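Local coordinates for probable glutamine synthetase (Pseudomonas aeruginosa, PDB 4HPP), which belongs to the glutamine synthetase family and is probably an enzyme, pairing an N-terminal beta-sheet domain with a catalytic domain that holds magnesium and glutamic acid, at residues F12-L17 with L66-D71; S47-D52 with K420-A425. All coordinates share one frame; numbering follows the deposited sequence.

In the fold
Interaction 1 lies inside the N-terminal beta-sheet region, whereas interaction 2 joins a loop of that region to helix 410-427 of the catalytic domain. Their centres are 20 Å apart, but their nearest atoms come within about 4 Å without touching. Two connections are explicit: Arg-22 forms salt bridges with both Asp-16 and Asp-52, and Met-419 is touched by both Leu-17 and Thr-49. Both contacts also border a second subunit. There the Asp-52 O atom is hydrogen-bonded to Tyr-181 of the second subunit, which directly follows the magnesium and glutamic acid ligand Glu-180 in sequence. A calcium ion lies about 10 Å from the side chain of Pro-50.

Interaction 1 (F12-L17 with L66-D71); sequences FVTTDL and LRLLPD
Phe-12 keeps CG opposite its carbonyl carbon (chi1 -58°), which turns one face of its ring to Pro-70, while Leu-68, with CG opposite its backbone N, sends both methyls to the backbone of strand 12-15. The contact belongs to the twisted mixed sheet of the N-terminal domain. Strands 9-15 and 66-78 are not paired there; strand 89-97 lies between them in the sheet order. The short segments 12-15 and 66-70 approach to 7.1 Å between axes at 106°; the contact is made by side chains of 66-70 against both side chains and backbone of 12-15, with no backbone pairing between the two strands.

The two methyls of Leu-68 divide the work. CD2 lies 3.6 Å from Phe-12 O and 3.7 Å from Val-13 C, and reaches Phe-12 CB as well. CD1 meets the side chain of Thr-14, at 4.0 Å from its CB. Every touching residue is buried. Leu-96 and Leu-92 of the intervening strand pack on Leu-68 and Pro-70 respectively, and helix 31-35 contributes Leu-31 and Gln-34 against Phe-12 and Leu-35 against Pro-70.

The pyrrolidine lies over one face of the aromatic ring, with CB 3.7 Å from Phe-12 CD1 and CD 3.9 Å from Phe-12 CD2. Between these two approaches Pro-70 CG makes a CH-pi contact, 3.5 Å from the Phe-12 ring centroid and 11° off its normal.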
ATOM      1  N   PHE A  12      10.558  37.349   4.384  1.00 51.61           N
ATOM      2  CA  PHE A  12      11.391  38.245   5.183  1.00 50.36           C
ATOM      3  C   PHE A  12      11.347  37.708   6.646  1.00 52.11           C
ATOM      4  O   PHE A  12      10.264  37.540   7.237  1.00 47.15           O
ATOM      5  CB  PHE A  12      10.867  39.703   5.174  1.00 46.62           C
ATOM      6  CG  PHE A  12      10.755  40.332   3.817  1.00 46.16           C
ATOM      7  CD1 PHE A  12      11.519  39.871   2.718  1.00 47.17           C
ATOM      8  CD2 PHE A  12       9.900  41.425   3.613  1.00 49.75           C
ATOM      9  CE1 PHE A  12      11.413  40.472   1.469  1.00 41.11           C
ATOM     10  CE2 PHE A  12       9.794  42.042   2.333  1.00 45.68           C
ATOM     11  CZ  PHE A  12      10.539  41.544   1.271  1.00 44.01           C
ATOM     12  N   VAL A  13      12.529  37.453   7.208  1.00 48.01           N
ATOM     13  CA  VAL A  13      12.667  36.946   8.557  1.00 42.43           C
ATOM     14  C   VAL A  13      13.417  37.839   9.531  1.00 43.60           C
ATOM     15  O   VAL A  13      14.244  38.679   9.144  1.00 46.78           O
ATOM     16  CB  VAL A  13      13.320  35.566   8.557  1.00 42.25           C
ATOM     17  CG1 VAL A  13      12.521  34.627   7.687  1.00 40.78           C
ATOM     18  CG2 VAL A  13      14.756  35.623   8.068  1.00 45.98           C
ATOM     19  N   THR A  14      13.130  37.634  10.814  1.00 42.44           N
ATOM     20  CA  THR A  14      13.960  38.174  11.886  1.00 39.32           C
ATOM     21  C   THR A  14      14.083  37.061  12.870  1.00 46.49           C
ATOM     22  O   THR A  14      13.196  36.193  12.941  1.00 47.08           O
ATOM     23  CB  THR A  14      13.308  39.373  12.559  1.00 40.13           C
ATOM     24  OG1 THR A  14      14.207  39.934  13.533  1.00 41.05           O
ATOM     25  CG2 THR A  14      11.949  38.991  13.113  1.00 33.67           C
ATOM     26  N   THR A  15      15.193  37.033  13.597  1.00 44.78           N
ATOM     27  CA  THR A  15      15.390  36.019  14.619  1.00 41.81           C
ATOM     28  C   THR A  15      15.265  36.757  15.941  1.00 44.48           C
ATOM     29  O   THR A  15      16.029  37.682  16.197  1.00 48.42           O
ATOM     30  CB  THR A  15      16.740  35.331  14.438  1.00 43.11           C
ATOM     31  OG1 THR A  15      16.723  34.683  13.170  1.00 44.11           O
ATOM     32  CG2 THR A  15      17.048  34.313  15.559  1.00 39.14           C
ATOM     33  N   ASP A  16      14.257  36.402  16.747  1.00 47.41           N
ATOM     34  CA  ASP A  16      13.936  37.235  17.892  1.00 46.72           C
ATOM     35  C   ASP A  16      14.766  36.839  19.060  1.00 49.74           C
ATOM     36  O   ASP A  16      15.654  35.991  18.930  1.00 47.62           O
ATOM     37  CB  ASP A  16      12.440  37.257  18.216  1.00 48.50           C
ATOM     38  CG  ASP A  16      11.924  35.925  18.622  1.00 49.80           C
ATOM     39  OD1 ASP A  16      10.706  35.668  18.471  1.00 51.03           O
ATOM     40  OD2 ASP A  16      12.748  35.135  19.093  1.00 45.03           O
ATOM     41  N   LEU A  17      14.475  37.473  20.199  1.00 54.47           N
ATOM     42  CA  LEU A  17      15.362  37.408  21.365  1.00 52.36           C
ATOM     43  C   LEU A  17      15.179  36.061  22.016  1.00 45.95           C
ATOM     44  O   LEU A  17      15.994  35.596  22.897  1.00 47.00           O
ATOM     45  CB  LEU A  17      15.048  38.537  22.351  1.00 50.50           C
ATOM     46  CG  LEU A  17      15.107  39.928  21.752  1.00 45.76           C
ATOM     47  CD1 LEU A  17      14.613  40.871  22.819  1.00 46.85           C
ATOM     48  CD2 LEU A  17      16.508  40.277  21.299  1.00 42.53           C
ATOM     49  N   LEU A  66       6.051  48.284  13.404  1.00 67.13           N
ATOM     50  CA  LEU A  66       7.378  48.450  12.789  1.00 59.80           C
ATOM     51  C   LEU A  66       7.461  47.941  11.340  1.00 57.72           C
ATOM     52  O   LEU A  66       6.543  47.298  10.846  1.00 56.21           O
ATOM     53  CB  LEU A  66       8.407  47.650  13.605  1.00 56.55           C
ATOM     54  CG  LEU A  66       8.647  47.930  15.086  1.00 57.37           C
ATOM     55  CD1 LEU A  66       9.268  46.736  15.767  1.00 47.51           C
ATOM     56  CD2 LEU A  66       9.537  49.133  15.260  1.00 51.73           C
ATOM     57  N   ARG A  67       8.599  48.195  10.684  1.00 56.80           N
ATOM     58  CA  ARG A  67       8.910  47.579   9.407  1.00 53.30           C
ATOM     59  C   ARG A  67      10.034  46.589   9.591  1.00 52.29           C
ATOM     60  O   ARG A  67      10.955  46.883  10.303  1.00 50.87           O
ATOM     61  CB  ARG A  67       9.385  48.594   8.387  1.00 52.14           C
ATOM     62  CG  ARG A  67       8.408  49.681   8.045  1.00 61.29           C
ATOM     63  CD  ARG A  67       7.032  49.150   7.689  1.00 60.96           C
ATOM     64  NE  ARG A  67       7.029  48.281   6.520  1.00 62.97           N
ATOM     65  CZ  ARG A  67       5.916  47.793   5.986  1.00 60.77           C
ATOM     66  NH1 ARG A  67       4.749  48.115   6.527  1.00 60.75           N
ATOM     67  NH2 ARG A  67       5.965  46.980   4.937  1.00 57.40           N
ATOM     68  N   LEU A  68       9.929  45.432   8.925  1.00 50.12           N
ATOM     69  CA  LEU A  68      10.963  44.429   8.847  1.00 49.04           C
ATOM     70  C   LEU A  68      11.576  44.591   7.464  1.00 50.73           C
ATOM     71  O   LEU A  68      10.955  44.236   6.443  1.00 45.20           O
ATOM     72  CB  LEU A  68      10.376  43.012   8.970  1.00 41.91           C
ATOM     73  CG  LEU A  68      11.407  41.872   8.866  1.00 44.37           C
ATOM     74  CD1 LEU A  68      12.603  42.177   9.776  1.00 47.30           C
ATOM     75  CD2 LEU A  68      10.870  40.467   9.169  1.00 38.34           C
ATOM     76  N   LEU A  69      12.795  45.108   7.449  1.00 48.63           N
ATOM     77  CA  LEU A  69      13.431  45.589   6.220  1.00 52.73           C
ATOM     78  C   LEU A  69      14.509  44.603   5.763  1.00 49.77           C
ATOM     79  O   LEU A  69      15.598  44.598   6.327  1.00 53.14           O
ATOM     80  CB  LEU A  69      14.085  46.943   6.501  1.00 54.68           C
ATOM     81  CG  LEU A  69      13.961  48.002   5.404  1.00 58.18           C
ATOM     82  CD1 LEU A  69      12.510  48.399   5.250  1.00 54.01           C
ATOM     83  CD2 LEU A  69      14.813  49.207   5.773  1.00 54.71           C
ATOM     84  N   PRO A  70      14.200  43.750   4.771  1.00 47.49           N
ATOM     85  CA  PRO A  70      15.147  42.725   4.278  1.00 52.19           C
ATOM     86  C   PRO A  70      16.475  43.345   3.817  1.00 59.14           C
ATOM     87  O   PRO A  70      16.487  44.362   3.117  1.00 57.81           O
ATOM     88  CB  PRO A  70      14.418  42.101   3.079  1.00 45.87           C
ATOM     89  CG  PRO A  70      13.377  43.112   2.713  1.00 51.87           C
ATOM     90  CD  PRO A  70      12.955  43.770   3.996  1.00 43.99           C
ATOM     91  N   ASP A  71      17.583  42.760   4.253  1.00 59.06           N
ATOM     92  CA  ASP A  71      18.864  43.203   3.795  1.00 56.08           C
ATOM     93  C   ASP A  71      19.169  42.335   2.580  1.00 59.23           C
ATOM     94  O   ASP A  71      19.255  41.115   2.712  1.00 52.85           O
ATOM     95  CB  ASP A  71      19.897  42.999   4.872  1.00 51.20           C
ATOM     96  CG  ASP A  71      21.283  42.806   4.313  1.00 59.22           C
ATOM     97  OD1 ASP A  71      21.608  43.407   3.264  1.00 68.13           O
ATOM     98  OD2 ASP A  71      22.054  42.028   4.903  1.00 56.70           O
TER

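Interaction 2 (S47-D52 with K420-A425); sequences SLTPQD and KRHELA
Thr-49, Pro-50 and Gln-51 meet Glu-423 in succession, and Thr-49 also touches His-422. The methyl CG2 of Thr-49 lies 3.5 Å from Glu-423 N and 3.6 Å from His-422 ND1, approaching the imidazole obliquely. Glu-423 CG stands opposite its backbone N (chi1 176°), and the chain stays extended beyond it, carrying the carboxylate to the CG-CD side of Pro-50; the two side chains cross at about a right angle. Pro-50 CD and CG both approach the carboxylate; CD is the closer, at 3.0 Å from Glu-423 OE2. Gln-51 OE1 rests 3.7 Å from the aliphatic Glu-423 CG, with the amide and carboxylate planes 53° apart.

A second shell fixes these groups. Lys-420 NZ forms a salt bridge of 2.7 Å to the syn lone pair of Glu-423 OE2 and also bonds to Pro-283 O, while Glu-423 OE1 accepts from Ala-285 N. With both oxygens engaged, the carboxylate has little freedom to rotate, and the ammonium probably favours its ionised form. The amide of Gln-51 is held through NE2 by Tyr-439 OH. One water links the segments, 2.7 Å from Ser-47 O and 2.8 Å from His-422 ND1, in the plane of the imidazole at its edge.

On the loop side, Asp-52 N donates to Thr-49 O at 2.9 Å, and Thr-49 OG1 is hydrogen-bonded to Leu-53 O. The type I beta turn from Thr-49 to Asp-52 packs against helix 410-427, forming a buried junction between the N-terminal and catalytic parts of this glutamine synthetase fold.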
ATOM      1  N   SER A  47       8.367  40.538  22.751  1.00 50.43           N
ATOM      2  CA  SER A  47       8.167  40.036  24.104  1.00 49.82           C
ATOM      3  C   SER A  47       7.660  38.584  24.151  1.00 57.34           C
ATOM      4  O   SER A  47       7.272  38.137  25.239  1.00 56.16           O
ATOM      5  CB  SER A  47       7.209  40.935  24.917  1.00 51.02           C
ATOM      6  OG  SER A  47       7.450  42.336  24.767  1.00 56.79           O
ATOM      7  N   LEU A  48       7.594  37.856  23.018  1.00 55.65           N
ATOM      8  CA  LEU A  48       7.146  36.447  23.112  1.00 53.92           C
ATOM      9  C   LEU A  48       8.233  35.605  23.704  1.00 51.51           C
ATOM     10  O   LEU A  48       9.386  35.704  23.296  1.00 57.50           O
ATOM     11  CB  LEU A  48       6.701  35.821  21.791  1.00 53.34           C
ATOM     12  CG  LEU A  48       5.403  36.260  21.076  1.00 54.01           C
ATOM     13  CD1 LEU A  48       5.456  35.958  19.585  1.00 44.89           C
ATOM     14  CD2 LEU A  48       4.137  35.675  21.658  1.00 53.02           C
ATOM     15  N   THR A  49       7.826  34.803  24.686  1.00 54.13           N
ATOM     16  CA  THR A  49       8.660  33.832  25.380  1.00 54.94           C
ATOM     17  C   THR A  49       8.741  32.568  24.530  1.00 56.09           C
ATOM     18  O   THR A  49       7.980  32.424  23.588  1.00 54.24           O
ATOM     19  CB  THR A  49       8.073  33.439  26.775  1.00 51.16           C
ATOM     20  OG1 THR A  49       6.748  32.923  26.613  1.00 53.20           O
ATOM     21  CG2 THR A  49       8.056  34.619  27.715  1.00 50.83           C
ATOM     22  N   PRO A  50       9.633  31.619  24.889  1.00 55.34           N
ATOM     23  CA  PRO A  50       9.588  30.389  24.100  1.00 54.11           C
ATOM     24  C   PRO A  50       8.212  29.704  24.035  1.00 57.47           C
ATOM     25  O   PRO A  50       7.903  29.012  23.065  1.00 66.71           O
ATOM     26  CB  PRO A  50      10.636  29.514  24.782  1.00 56.94           C
ATOM     27  CG  PRO A  50      11.665  30.502  25.297  1.00 55.86           C
ATOM     28  CD  PRO A  50      10.876  31.730  25.693  1.00 52.73           C
ATOM     29  N   GLN A  51       7.371  29.932  25.032  1.00 65.24           N
ATOM     30  CA  GLN A  51       6.088  29.242  25.118  1.00 67.41           C
ATOM     31  C   GLN A  51       4.997  30.031  24.418  1.00 65.83           C
ATOM     32  O   GLN A  51       3.820  29.714  24.535  1.00 65.11           O
ATOM     33  CB  GLN A  51       5.719  28.939  26.573  1.00 61.93           C
ATOM     34  CG  GLN A  51       6.730  28.050  27.276  1.00 55.34           C
ATOM     35  CD  GLN A  51       7.996  28.798  27.706  1.00 54.96           C
ATOM     36  OE1 GLN A  51       8.048  30.044  27.717  1.00 53.58           O
ATOM     37  NE2 GLN A  51       9.042  28.032  28.036  1.00 56.73           N
ATOM     38  N   ASP A  52       5.421  31.060  23.697  1.00 61.75           N
ATOM     39  CA  ASP A  52       4.552  31.874  22.836  1.00 66.63           C
ATOM     40  C   ASP A  52       3.612  32.817  23.559  1.00 70.39           C
ATOM     41  O   ASP A  52       2.597  33.235  23.002  1.00 67.20           O
ATOM     42  CB  ASP A  52       3.826  31.008  21.775  1.00 63.65           C
ATOM     43  CG  ASP A  52       4.680  30.807  20.480  1.00 60.38           C
ATOM     44  OD1 ASP A  52       5.752  31.480  20.365  1.00 50.25           O
ATOM     45  OD2 ASP A  52       4.273  29.994  19.613  1.00 53.91           O
ATOM     46  N   LYS A 420      12.173  37.140  29.848  1.00 48.91           N
ATOM     47  CA  LYS A 420      12.773  35.911  30.372  1.00 54.41           C
ATOM     48  C   LYS A 420      12.252  35.529  31.774  1.00 60.86           C
ATOM     49  O   LYS A 420      12.005  34.345  32.066  1.00 65.58           O
ATOM     50  CB  LYS A 420      14.305  36.021  30.365  1.00 57.45           C
ATOM     51  CG  LYS A 420      15.001  35.902  29.015  1.00 51.92           C
ATOM     52  CD  LYS A 420      14.888  34.473  28.463  1.00 51.78           C
ATOM     53  CE  LYS A 420      15.321  34.444  27.001  1.00 39.15           C
ATOM     54  NZ  LYS A 420      15.090  33.065  26.519  1.00 41.93           N
ATOM     55  N   ARG A 421      12.085  36.526  32.639  1.00 57.66           N
ATOM     56  CA  ARG A 421      11.365  36.335  33.909  1.00 58.66           C
ATOM     57  C   ARG A 421      10.084  35.554  33.640  1.00 67.51           C
ATOM     58  O   ARG A 421       9.719  34.562  34.382  1.00 58.50           O
ATOM     59  CB  ARG A 421      10.964  37.710  34.495  1.00 59.43           C
ATOM     60  CG  ARG A 421      12.089  38.496  35.150  1.00 58.84           C
ATOM     61  CD  ARG A 421      12.831  37.632  36.191  1.00 56.02           C
ATOM     62  NE  ARG A 421      14.113  38.246  36.547  1.00 57.46           N
ATOM     63  CZ  ARG A 421      15.092  37.636  37.206  1.00 51.68           C
ATOM     64  NH1 ARG A 421      14.949  36.386  37.600  1.00 51.77           N
ATOM     65  NH2 ARG A 421      16.215  38.293  37.473  1.00 50.39           N
ATOM     66  N   HIS A 422       9.422  36.027  32.569  1.00 58.55           N
ATOM     67  CA  HIS A 422       8.169  35.497  32.147  1.00 58.46           C
ATOM     68  C   HIS A 422       8.333  34.097  31.636  1.00 73.02           C
ATOM     69  O   HIS A 422       7.514  33.195  31.942  1.00 83.27           O
ATOM     70  CB  HIS A 422       7.504  36.415  31.152  1.00 58.90           C
ATOM     71  CG  HIS A 422       6.140  35.931  30.727  1.00 68.68           C
ATOM     72  ND1 HIS A 422       5.529  36.363  29.606  1.00 73.36           N
ATOM     73  CD2 HIS A 422       5.284  34.986  31.313  1.00 64.25           C
ATOM     74  CE1 HIS A 422       4.339  35.728  29.485  1.00 75.38           C
ATOM     75  NE2 HIS A 422       4.197  34.891  30.540  1.00 66.60           N
ATOM     76  N   GLU A 423       9.409  33.874  30.889  1.00 68.39           N
ATOM     77  CA  GLU A 423       9.709  32.528  30.480  1.00 69.08           C
ATOM     78  C   GLU A 423       9.890  31.672  31.737  1.00 67.11           C
ATOM     79  O   GLU A 423       9.304  30.600  31.840  1.00 74.32           O
ATOM     80  CB  GLU A 423      10.946  32.478  29.583  1.00 64.00           C
ATOM     81  CG  GLU A 423      11.317  31.054  29.225  1.00 59.12           C
ATOM     82  CD  GLU A 423      12.655  30.927  28.527  1.00 57.84           C
ATOM     83  OE1 GLU A 423      13.287  29.865  28.697  1.00 62.51           O
ATOM     84  OE2 GLU A 423      13.060  31.858  27.802  1.00 57.74           O
ATOM     85  N   LEU A 424      10.672  32.135  32.708  1.00 70.29           N
ATOM     86  CA  LEU A 424      10.875  31.285  33.892  1.00 68.77           C
ATOM     87  C   LEU A 424       9.641  31.181  34.787  1.00 63.46           C
ATOM     88  O   LEU A 424       9.366  30.106  35.325  1.00 59.97           O
ATOM     89  CB  LEU A 424      12.192  31.557  34.637  1.00 68.51           C
ATOM     90  CG  LEU A 424      12.549  32.808  35.410  1.00 83.01           C
ATOM     91  CD1 LEU A 424      12.217  32.645  36.899  1.00 93.61           C
ATOM     92  CD2 LEU A 424      14.039  33.065  35.231  1.00 68.95           C
ATOM     93  N   ALA A 425       8.852  32.253  34.892  1.00 61.71           N
ATOM     94  CA  ALA A 425       7.496  32.087  35.473  1.00 65.76           C
ATOM     95  C   ALA A 425       6.829  30.904  34.786  1.00 73.18           C
ATOM     96  O   ALA A 425       6.391  29.969  35.463  1.00 82.32           O
ATOM     97  CB  ALA A 425       6.605  33.334  35.362  1.00 55.01           C
TER
HETATM   98  O   HOH W   1       6.443  38.230  27.781  1.00 61.23           O